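Local coordinates for carbohydrate-binding protein (Flavonifractor plautii, PDB 6N1B) that probably removes the acetyl group from the terminal N-acetylgalactosamine of blood group A antigens, a step in converting A to O type blood, at residues Asn394-Val397 with Glu398-Arg401. Sequence-based numbering, arbitrary orientation.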
loop_
_atom_site.group_PDB
_atom_site.type_symbol
_atom_site.label_atom_id
_atom_site.label_comp_id
_atom_site.label_asym_id
_atom_site.label_seq_id
_atom_site.Cartn_x
_atom_site.Cartn_y
_atom_site.Cartn_z
ATOM N N ASN A 394 1.841 1.603 -18.076
ATOM C CA ASN A 394 1.330 1.570 -19.456
ATOM C C ASN A 394 0.497 2.855 -19.638
ATOM O O ASN A 394 0.036 3.458 -18.633
ATOM C CB ASN A 394 0.440 0.321 -19.728
ATOM C CG ASN A 394 0.361 -0.062 -21.186
ATOM O OD1 ASN A 394 0.942 0.649 -22.072
ATOM N ND2 ASN A 394 -0.270 -1.177 -21.452
ATOM N N SER A 395 0.217 3.173 -20.893
ATOM C CA SER A 395 -0.857 4.075 -21.228
ATOM C C SER A 395 -2.166 3.553 -20.608
ATOM O O SER A 395 -2.419 2.344 -20.706
ATOM C CB SER A 395 -0.992 4.107 -22.792
ATOM O OG SER A 395 -2.209 4.273 -23.284
ATOM N N PHE A 396 -2.922 4.450 -20.043
ATOM C CA PHE A 396 -4.248 4.054 -19.496
ATOM C C PHE A 396 -5.118 3.452 -20.626
ATOM O O PHE A 396 -5.727 2.359 -20.417
ATOM C CB PHE A 396 -4.937 5.286 -18.922
ATOM C CG PHE A 396 -6.366 4.971 -18.471
ATOM C CD1 PHE A 396 -6.591 4.339 -17.309
ATOM C CD2 PHE A 396 -7.456 5.337 -19.242
ATOM C CE1 PHE A 396 -7.939 4.077 -16.855
ATOM C CE2 PHE A 396 -8.718 5.007 -18.841
ATOM C CZ PHE A 396 -8.925 4.380 -17.680
ATOM N N VAL A 397 -5.110 4.047 -21.820
ATOM C CA VAL A 397 -5.942 3.523 -22.881
ATOM C C VAL A 397 -5.462 2.138 -23.290
ATOM O O VAL A 397 -6.283 1.233 -23.490
ATOM C CB VAL A 397 -5.980 4.524 -24.083
ATOM C CG1 VAL A 397 -6.554 3.932 -25.327
ATOM C CG2 VAL A 397 -6.703 5.797 -23.677
ATOM N N GLU A 398 -4.139 1.955 -23.458
ATOM C CA GLU A 398 -3.703 0.645 -23.876
ATOM C C GLU A 398 -3.974 -0.433 -22.821
ATOM O O GLU A 398 -4.331 -1.583 -23.143
ATOM C CB GLU A 398 -2.165 0.662 -24.239
ATOM C CG GLU A 398 -1.893 1.499 -25.460
ATOM C CD GLU A 398 -2.400 0.953 -26.746
ATOM O OE1 GLU A 398 -2.733 -0.245 -26.882
ATOM O OE2 GLU A 398 -2.400 1.760 -27.749
ATOM N N MET A 399 -3.829 -0.050 -21.567
ATOM C CA MET A 399 -4.162 -0.944 -20.466
ATOM C C MET A 399 -5.635 -1.392 -20.574
ATOM O O MET A 399 -5.948 -2.608 -20.484
ATOM C CB MET A 399 -3.932 -0.269 -19.162
ATOM C CG MET A 399 -4.367 -1.095 -17.920
ATOM S SD MET A 399 -4.550 -0.034 -16.442
ATOM C CE MET A 399 -5.955 0.902 -16.890
ATOM N N MET A 400 -6.528 -0.416 -20.717
ATOM C CA MET A 400 -7.998 -0.711 -20.829
ATOM C C MET A 400 -8.283 -1.622 -22.037
ATOM O O MET A 400 -9.094 -2.539 -21.913
ATOM C CB MET A 400 -8.747 0.574 -20.950
ATOM C CG MET A 400 -8.734 1.436 -19.685
ATOM S SD MET A 400 -9.549 0.718 -18.251
ATOM C CE MET A 400 -11.259 0.977 -18.716
ATOM N N ARG A 401 -7.583 -1.405 -23.126
ATOM C CA ARG A 401 -7.807 -2.215 -24.342
ATOM C C ARG A 401 -7.480 -3.695 -24.015
ATOM O O ARG A 401 -8.232 -4.648 -24.412
ATOM C CB ARG A 401 -6.988 -1.733 -25.526
ATOM C CG ARG A 401 -7.474 -0.432 -26.027
ATOM C CD ARG A 401 -6.615 0.131 -27.148
ATOM N NE ARG A 401 -7.269 1.302 -27.636
ATOM C CZ ARG A 401 -6.793 2.094 -28.544
ATOM N NH1 ARG A 401 -5.619 1.872 -29.144
ATOM N NH2 ARG A 401 -7.489 3.095 -28.930
#
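Two methionines in succession, M399 and M400, pack against the ring of F396, the first residue of helix 396-404. M400 lays its CG over one face of the ring, 3.8 Å from the F396 centroid and 20° off the normal, a CH-pi contact. The side chain then bends so that SD comes to the ring obliquely, in a Met-aromatic contact with SD 3.8 Å from F396 CZ. M399 reaches the same ring by its terminal methyl: CE meets it obliquely, 3.5 Å from F396 CD1. A chi1 of 174° swings the F396 ring away from its backbone N, alongside the carbonyl carbon, where M399 CE and M400 CG meet it.

Just before this cluster, S395 ends strand 385-395 and serves as the N-cap. Its OG accepts a nearly straight bond from E398 N (3.0 Å, 171°), while its carbonyl takes the next amide, M399 N, beginning the helical i to i+4 pattern that continues from F396 to M400 and from V397 to R401. The amide of N394 lies beside E398 CB in loose van der Waals contact, its ND2 donating to the carbonyl of A28.

Along another side of the helix V397 and R401 run side by side. V397 CG1 sits over one face of the guanidinium, 3.6 Å from R401 NE, which itself donates to the carbonyl of Y409. R401 NH1 also makes a long salt bridge to E398 OE2 (3.5 Å). The chemistry thus divides three ways: apolar, sulfur-rich packing ties the helix to strand 351-361, through M352 against F396 and M399, and to nearby loops, including Y409 against M400; the serine cap satisfies E398 N at the N-terminal end; and the contacts of R401 are consistent with a restrained guanidinium.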